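Local coordinates for protein citrate synthase (Metallosphaera sedula, PDB 6ABW) that probably catalyses the condensation of acetyl-CoA with oxaloacetate to citrate and CoA in the tricarboxylic acid cycle, and is captured here with acetyl-CoA bound, at residues 196-199 with 200-203; 223-227 with 228-232; 344-347 with 348-352. All coordinates share one frame; numbering follows the deposited sequence.

How the contacts relate
All three contacts are local, but they sit at different points of helices. Contact 1 forms the start of helix 199-208, contact 2 the turn that leaves helix 214-225, and contact 3 lies wholly within helix 342-365, close to the centre of the chain. Contacts 1 and 3 are buried, whereas contact 2 is partly buried and lines part of the acetyl-CoA pocket. The second subunit packs against contacts 1 and 2 but not against contact 3. Hydroxyls and a water mark contact 1, glycines and main-chain bonds contact 2, an arginine lying against a phenylalanine contact 3. His230 of contact 2 is hydrogen-bonded to Ser200 of contact 1, and Leu225 of contact 2 packs on Phe346 and Ala347 of contact 3.

Contact 1. Residues 196-199 with 200-203; sequences EVPA and STTA
Val197 sets one methyl against the side chains of Thr201 and Thr202, crossing both at about a right angle. With CG1 anti to the backbone N (chi1 -173°), that methyl is brought to 3.6 Å from OG1 of Thr202, while CG2 of Thr201 touches the same Val197 CG1 more loosely at 4.1 Å. Thr202 in turn directs its hydroxyl back along the chain, and the Pro198 carbonyl receives two hydrogen bonds from this one residue. Thr202 N approaches Pro198 O in the carbonyl plane at 3.0 Å, in a nearly straight bond (167° at the hydrogen). Thr202 OG1, at 3.2 Å from Pro198 O, comes instead from well above that plane. This is the start of helix 199-208, with Pro198 at the N-cap position; the following i to i+4 bond, from Ala203 N to Ala199 O, is 2.9 Å long. Thr201 meets the proline ring rather than its carbonyl with its hydroxyl, OG1 lying 3.6 Å from Pro198 CD. The same hydroxyl donates to a water, with Thr201 OG1 2.7 Å from the water oxygen, and the water donates to the carbonyl of Glu196, so that the loop backbone ahead of the proline is tied to the helix as well. Ser200 sets its OG near Pro198 CG, but the main polar partner of this hydroxyl is His230. The proline ring also packs against His230 and Arg350, while Val197 rests on Ala373 of the second subunit.

Contact 2. Residues 223-227 with 228-232; sequences AALKG and PLHGG. With ACO (acetyl coenzyme *a), chain D.
The His230 imidazole has a methyl of Leu225 squarely over one face: CD1 of Leu225 stands 3.9 Å from the centroid of the His230 ring, only 9° off the normal, a CH-pi contact. At the ring's edge, near its plane, lies the carbonyl oxygen of Ala224, which accepts a hydrogen bond from Thr210 of the second subunit. The ring swings back over the end of the helix because His230 CG is anti to its own backbone nitrogen (chi1 -175°), bringing CD2 of His230 to 3.7 Å from Leu225 CA. NE2 is hydrogen-bonded to Ser200, which helps to fix how the imidazole is turned. Past the end of helix 214-225 the chain reverses in a type I beta turn, Gly227 to His230, whose closing bond runs from His230 N to Gly227 O (2.9 Å). Gly231 N adds a second donor to Gly227 O, also at 2.9 Å, nearly along the C=O axis. Gly231 CA sits 3.1 Å from Leu225 O in a CH...O contact, and a beta carbon here would run into that oxygen. The backbone angles of Gly232, the N-cap of helix 233-244, likewise call for glycine. This turn lines the acetyl-CoA pocket with main-chain atoms: the acetyl CH3 lies 3.2 Å from Gly231 O and 3.5 Å from Pro228 O.

Contact 3. Residues 344-347 with 348-352; sequences SLFA and LSRTL
Phe346 and Arg350 stand one turn apart on helix 342-365, which runs through the middle of the chain, and the arginine folds over the phenyl ring. Bends at chi2 (59°) and chi3 (54°) curl the Arg350 chain back, so that the CZ corner of the Phe346 ring lies under the middle of one guanidinium face, Phe346 CZ being 3.6 Å from Arg350 CZ. The two planes are inclined by 59°, so the guanidinium is not stacked flat on the ring. Nearer the backbone, Arg350 CB sits over the ring face, toward its rim, 4.3 Å from the Phe346 centroid, as a CH-pi contact. Beneath these side chains run i to i+4 helical bonds, among them Arg350 N to Phe346 O at 2.8 Å; that from Ser349 N to Leu345 O is weak, and Leu352 N reaches Ser349 O instead. Thr351 OG1 donates to Leu348 O at 2.8 Å. Arg350 NE binds the carbonyl of Tyr192, whose ring meets Phe346 edge to face. With an alanine here, the Tyr192 carbonyl would probably lose this donor and the CZ corner of Phe346 the guanidinium lying over it. On other sides of the helix, Leu348 packs against helix 128-151 and Ser344 against helix 104-119.

Contact 1. Residues 196-199 with 200-203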
loop_
_atom_site.group_PDB
_atom_site.type_symbol
_atom_site.label_atom_id
_atom_site.label_comp_id
_atom_site.label_asym_id
_atom_site.label_seq_id
_atom_site.Cartn_x
_atom_site.Cartn_y
_atom_site.Cartn_z
ATOM N N GLU A 196 8.477 1.938 -17.382
ATOM C CA GLU A 196 7.461 0.852 -17.481
ATOM C C GLU A 196 6.408 1.043 -16.351
ATOM O O GLU A 196 6.306 2.136 -15.767
ATOM C CB GLU A 196 8.128 -0.530 -17.423
ATOM C CG GLU A 196 9.067 -0.907 -18.565
ATOM C CD GLU A 196 9.925 -2.150 -18.229
ATOM O OE1 GLU A 196 9.536 -3.286 -18.575
ATOM O OE2 GLU A 196 11.011 -2.001 -17.588
ATOM N N VAL A 197 5.628 -0.002 -16.081
ATOM C CA VAL A 197 4.614 0.045 -15.068
ATOM C C VAL A 197 4.812 -1.212 -14.224
ATOM O O VAL A 197 4.093 -2.201 -14.358
ATOM C CB VAL A 197 3.184 0.111 -15.659
ATOM C CG1 VAL A 197 2.168 0.332 -14.554
ATOM C CG2 VAL A 197 3.023 1.179 -16.707
ATOM N N PRO A 198 5.840 -1.203 -13.371
ATOM C CA PRO A 198 6.051 -2.364 -12.490
ATOM C C PRO A 198 5.031 -2.376 -11.346
ATOM O O PRO A 198 4.170 -1.503 -11.300
ATOM C CB PRO A 198 7.477 -2.189 -12.000
ATOM C CG PRO A 198 7.635 -0.708 -11.947
ATOM C CD PRO A 198 6.865 -0.163 -13.155
ATOM N N ALA A 199 5.073 -3.397 -10.509
ATOM C CA ALA A 199 4.043 -3.615 -9.489
ATOM C C ALA A 199 3.904 -2.427 -8.575
ATOM O O ALA A 199 2.823 -2.133 -8.116
ATOM C CB ALA A 199 4.307 -4.874 -8.669
ATOM N N SER A 200 5.019 -1.788 -8.236
ATOM C CA SER A 200 4.940 -0.599 -7.392
ATOM C C SER A 200 4.110 0.546 -8.000
ATOM O O SER A 200 3.228 1.100 -7.353
ATOM C CB SER A 200 6.327 -0.115 -7.015
ATOM O OG SER A 200 7.162 0.113 -8.174
ATOM N N THR A 201 4.280 0.805 -9.279
ATOM C CA THR A 201 3.504 1.829 -9.948
ATOM C C THR A 201 2.048 1.359 -10.020
ATOM O O THR A 201 1.140 2.151 -9.752
ATOM C CB THR A 201 4.093 2.147 -11.353
ATOM O OG1 THR A 201 5.463 2.542 -11.227
ATOM C CG2 THR A 201 3.354 3.286 -12.008
ATOM N N THR A 202 1.825 0.089 -10.314
ATOM C CA THR A 202 0.472 -0.469 -10.361
ATOM C C THR A 202 -0.264 -0.308 -8.996
ATOM O O THR A 202 -1.397 0.132 -8.978
ATOM C CB THR A 202 0.487 -1.917 -10.823
ATOM O OG1 THR A 202 1.137 -2.033 -12.089
ATOM C CG2 THR A 202 -0.902 -2.486 -10.917
ATOM N N ALA A 203 0.428 -0.605 -7.877
ATOM C CA ALA A 203 -0.176 -0.415 -6.557
ATOM C C ALA A 203 -0.531 1.030 -6.304
ATOM O O ALA A 203 -1.591 1.315 -5.738
ATOM C CB ALA A 203 0.727 -0.933 -5.466
HETATM O O HOH W 1 6.971 3.407 -13.286
#

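Contact 2. Residues 223-227 with 228-232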
loop_
_atom_site.group_PDB
_atom_site.type_symbol
_atom_site.label_atom_id
_atom_site.label_comp_id
_atom_site.label_asym_id
_atom_site.label_seq_id
_atom_site.Cartn_x
_atom_site.Cartn_y
_atom_site.Cartn_z
ATOM N N ALA A 223 5.090 -0.742 -0.356
ATOM C CA ALA A 223 4.636 -2.072 0.059
ATOM C C ALA A 223 4.923 -3.113 -1.019
ATOM O O ALA A 223 5.424 -4.198 -0.735
ATOM C CB ALA A 223 3.131 -2.082 0.387
ATOM N N ALA A 224 4.629 -2.795 -2.264
ATOM C CA ALA A 224 4.944 -3.692 -3.360
ATOM C C ALA A 224 6.457 -3.829 -3.655
ATOM O O ALA A 224 6.972 -4.944 -3.878
ATOM C CB ALA A 224 4.226 -3.219 -4.629
ATOM N N LEU A 225 7.200 -2.738 -3.533
ATOM C CA LEU A 225 8.645 -2.715 -3.754
ATOM C C LEU A 225 9.378 -3.558 -2.702
ATOM O O LEU A 225 10.463 -4.059 -2.958
ATOM C CB LEU A 225 9.088 -1.245 -3.699
ATOM C CG LEU A 225 10.578 -1.060 -4.018
ATOM C CD1 LEU A 225 10.963 -1.557 -5.416
ATOM C CD2 LEU A 225 11.002 0.373 -3.874
ATOM N N LYS A 226 8.803 -3.730 -1.510
ATOM C CA LYS A 226 9.429 -4.507 -0.504
ATOM C C LYS A 226 9.544 -6.000 -0.929
ATOM O O LYS A 226 10.461 -6.700 -0.433
ATOM C CB LYS A 226 8.678 -4.375 0.828
ATOM C CG LYS A 226 9.492 -4.750 2.003
ATOM C CD LYS A 226 8.626 -4.537 3.255
ATOM C CE LYS A 226 9.139 -5.405 4.359
ATOM N NZ LYS A 226 8.220 -5.358 5.506
ATOM N N GLY A 227 8.675 -6.470 -1.843
ATOM C CA GLY A 227 8.629 -7.849 -2.241
ATOM C C GLY A 227 9.858 -8.249 -3.060
ATOM O O GLY A 227 10.273 -7.514 -3.973
ATOM N N PRO A 228 10.398 -9.472 -2.796
ATOM C CA PRO A 228 11.675 -9.808 -3.451
ATOM C C PRO A 228 11.561 -10.161 -4.917
ATOM O O PRO A 228 12.594 -10.327 -5.609
ATOM C CB PRO A 228 12.188 -10.956 -2.577
ATOM C CG PRO A 228 10.915 -11.628 -2.034
ATOM C CD PRO A 228 10.002 -10.447 -1.786
ATOM N N LEU A 229 10.363 -10.149 -5.481
ATOM C CA LEU A 229 10.298 -10.169 -6.934
ATOM C C LEU A 229 10.325 -8.817 -7.608
ATOM O O LEU A 229 10.290 -8.750 -8.838
ATOM C CB LEU A 229 9.086 -10.938 -7.434
ATOM C CG LEU A 229 8.944 -12.345 -6.892
ATOM C CD1 LEU A 229 7.728 -12.998 -7.525
ATOM C CD2 LEU A 229 10.215 -13.173 -7.071
ATOM N N HIS A 230 10.411 -7.737 -6.841
ATOM C CA HIS A 230 10.459 -6.397 -7.397
ATOM C C HIS A 230 11.654 -5.639 -6.798
ATOM O O HIS A 230 12.447 -5.082 -7.533
ATOM C CB HIS A 230 9.156 -5.688 -7.071
ATOM C CG HIS A 230 8.984 -4.316 -7.671
ATOM N ND1 HIS A 230 9.733 -3.843 -8.740
ATOM C CD2 HIS A 230 8.092 -3.335 -7.373
ATOM C CE1 HIS A 230 9.372 -2.585 -8.990
ATOM N NE2 HIS A 230 8.349 -2.269 -8.197
ATOM N N GLY A 231 11.731 -5.542 -5.494
ATOM C CA GLY A 231 12.862 -4.848 -4.832
ATOM C C GLY A 231 14.092 -5.735 -4.777
ATOM O O GLY A 231 13.990 -6.935 -4.928
ATOM N N GLY A 232 15.259 -5.134 -4.605
ATOM C CA GLY A 232 16.465 -5.875 -4.341
ATOM C C GLY A 232 17.358 -6.158 -5.565
ATOM O O GLY A 232 18.376 -6.784 -5.400
HETATM N N1A ACO D . 22.275 -14.277 -17.588
HETATM C C2A ACO D . 22.543 -15.367 -18.395
HETATM N N3A ACO D . 21.661 -15.825 -19.360
HETATM C C4A ACO D . 20.485 -15.173 -19.518
HETATM C C5A ACO D . 20.147 -13.992 -18.692
HETATM C C6A ACO D . 21.140 -13.573 -17.707
HETATM N N6A ACO D . 20.842 -12.523 -16.912
HETATM N N7A ACO D . 18.911 -13.573 -19.053
HETATM C C8A ACO D . 18.471 -14.398 -20.034
HETATM N N9A ACO D . 19.404 -15.343 -20.292
HETATM C C1B ACO D . 19.323 -16.414 -21.327
HETATM C C2B ACO D . 18.079 -17.311 -21.219
HETATM O O2B ACO D . 18.219 -18.391 -20.296
HETATM C C3B ACO D . 17.988 -17.795 -22.640
HETATM O O3B ACO D . 18.903 -18.899 -22.752
HETATM P P3B ACO D . 18.743 -20.138 -23.804
HETATM O O7A ACO D . 19.477 -21.290 -23.142
HETATM O O8A ACO D . 19.410 -19.645 -25.084
HETATM O O9A ACO D . 17.234 -20.346 -23.886
HETATM C C4B ACO D . 18.446 -16.602 -23.490
HETATM O O4B ACO D . 19.286 -15.798 -22.648
HETATM C C5B ACO D . 17.331 -15.706 -23.971
HETATM O O5B ACO D . 16.569 -15.252 -22.852
HETATM P P1A ACO D . 15.400 -14.161 -23.079
HETATM O O1A ACO D . 14.203 -14.959 -23.542
HETATM O O2A ACO D . 15.982 -13.005 -23.906
HETATM O O3A ACO D . 15.046 -13.504 -21.640
HETATM P P2A ACO D . 14.256 -14.254 -20.443
HETATM O O4A ACO D . 12.796 -13.882 -20.439
HETATM O O5A ACO D . 14.754 -15.660 -20.281
HETATM O O6A ACO D . 14.828 -13.328 -19.250
HETATM C CBP ACO D . 14.806 -11.359 -17.909
HETATM C CCP ACO D . 14.846 -11.897 -19.315
HETATM C CDP ACO D . 15.176 -9.925 -17.605
HETATM C CEP ACO D . 13.962 -12.139 -16.889
HETATM C CAP ACO D . 16.228 -11.994 -17.477
HETATM O OAP ACO D . 17.342 -11.665 -18.328
HETATM C C9P ACO D . 16.727 -11.718 -16.055
HETATM O O9P ACO D . 16.351 -12.472 -15.164
HETATM N N8P ACO D . 17.537 -10.649 -15.845
HETATM C C7P ACO D . 17.813 -10.149 -14.518
HETATM C C6P ACO D . 18.691 -11.021 -13.649
HETATM C C5P ACO D . 18.684 -10.326 -12.292
HETATM O O5P ACO D . 19.547 -9.493 -12.023
HETATM N N4P ACO D . 17.733 -10.680 -11.398
HETATM C C3P ACO D . 17.686 -10.160 -10.026
HETATM C C2P ACO D . 16.404 -9.364 -9.905
HETATM S S1P ACO D . 15.279 -10.258 -8.892
HETATM C C ACO D . 15.140 -9.027 -7.796
HETATM O O ACO D . 16.036 -8.911 -6.981
HETATM C CH3 ACO D . 13.951 -8.120 -7.923
#

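Contact 3. Residues 344-347 with 348-352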
loop_
_atom_site.group_PDB
_atom_site.type_symbol
_atom_site.label_atom_id
_atom_site.label_comp_id
_atom_site.label_asym_id
_atom_site.label_seq_id
_atom_site.Cartn_x
_atom_site.Cartn_y
_atom_site.Cartn_z
ATOM N N SER A 344 16.153 1.448 -1.518
ATOM C CA SER A 344 15.636 2.704 -0.977
ATOM C C SER A 344 16.065 3.909 -1.815
ATOM O O SER A 344 15.287 4.875 -1.983
ATOM C CB SER A 344 16.050 2.890 0.508
ATOM O OG SER A 344 15.358 1.960 1.289
ATOM N N LEU A 345 17.276 3.846 -2.389
ATOM C CA LEU A 345 17.788 4.899 -3.272
ATOM C C LEU A 345 17.068 4.898 -4.600
ATOM O O LEU A 345 16.729 5.948 -5.140
ATOM C CB LEU A 345 19.307 4.827 -3.452
ATOM C CG LEU A 345 20.062 5.046 -2.156
ATOM C CD1 LEU A 345 21.473 4.439 -2.272
ATOM C CD2 LEU A 345 20.110 6.550 -1.894
ATOM N N PHE A 346 16.800 3.709 -5.120
ATOM C CA PHE A 346 15.878 3.548 -6.225
ATOM C C PHE A 346 14.535 4.228 -5.904
ATOM O O PHE A 346 13.978 4.995 -6.740
ATOM C CB PHE A 346 15.677 2.032 -6.572
ATOM C CG PHE A 346 14.522 1.750 -7.481
ATOM C CD1 PHE A 346 14.700 1.750 -8.870
ATOM C CD2 PHE A 346 13.277 1.533 -6.984
ATOM C CE1 PHE A 346 13.630 1.491 -9.712
ATOM C CE2 PHE A 346 12.178 1.326 -7.817
ATOM C CZ PHE A 346 12.350 1.332 -9.184
ATOM N N ALA A 347 13.970 3.901 -4.750
ATOM C CA ALA A 347 12.653 4.404 -4.369
ATOM C C ALA A 347 12.657 5.951 -4.298
ATOM O O ALA A 347 11.703 6.590 -4.679
ATOM C CB ALA A 347 12.197 3.805 -3.045
ATOM N N LEU A 348 13.714 6.516 -3.719
ATOM C CA LEU A 348 13.888 7.982 -3.672
ATOM C C LEU A 348 13.667 8.643 -5.065
ATOM O O LEU A 348 12.875 9.563 -5.236
ATOM C CB LEU A 348 15.252 8.343 -3.116
ATOM C CG LEU A 348 15.583 9.850 -3.080
ATOM C CD1 LEU A 348 14.594 10.744 -2.381
ATOM C CD2 LEU A 348 17.002 10.067 -2.521
ATOM N N SER A 349 14.346 8.083 -6.058
ATOM C CA SER A 349 14.218 8.507 -7.431
ATOM C C SER A 349 12.825 8.248 -8.017
ATOM O O SER A 349 12.185 9.143 -8.629
ATOM C CB SER A 349 15.274 7.714 -8.192
ATOM O OG SER A 349 15.138 7.977 -9.567
ATOM N N ARG A 350 12.350 7.022 -7.812
ATOM C CA ARG A 350 11.101 6.584 -8.401
ATOM C C ARG A 350 9.855 7.271 -7.778
ATOM O O ARG A 350 8.814 7.285 -8.423
ATOM C CB ARG A 350 11.008 5.054 -8.372
ATOM C CG ARG A 350 9.796 4.398 -9.013
ATOM C CD ARG A 350 9.662 4.750 -10.487
ATOM N NE ARG A 350 10.879 4.465 -11.246
ATOM C CZ ARG A 350 11.157 3.330 -11.935
ATOM N NH1 ARG A 350 10.256 2.368 -12.095
ATOM N NH2 ARG A 350 12.319 3.172 -12.528
ATOM N N THR A 351 9.986 7.920 -6.622
ATOM C CA THR A 351 8.865 8.728 -6.127
ATOM C C THR A 351 8.402 9.745 -7.163
ATOM O O THR A 351 7.192 9.994 -7.252
ATOM C CB THR A 351 9.121 9.473 -4.784
ATOM O OG1 THR A 351 10.220 10.394 -4.933
ATOM C CG2 THR A 351 9.365 8.474 -3.685
ATOM N N LEU A 352 9.334 10.198 -8.062
ATOM C CA LEU A 352 8.942 11.116 -9.068
ATOM C C LEU A 352 8.045 10.466 -10.061
ATOM O O LEU A 352 6.981 11.017 -10.321
ATOM C CB LEU A 352 10.133 11.720 -9.769
ATOM C CG LEU A 352 9.820 12.699 -10.894
ATOM C CD1 LEU A 352 8.950 13.834 -10.368
ATOM C CD2 LEU A 352 11.111 13.302 -11.526
#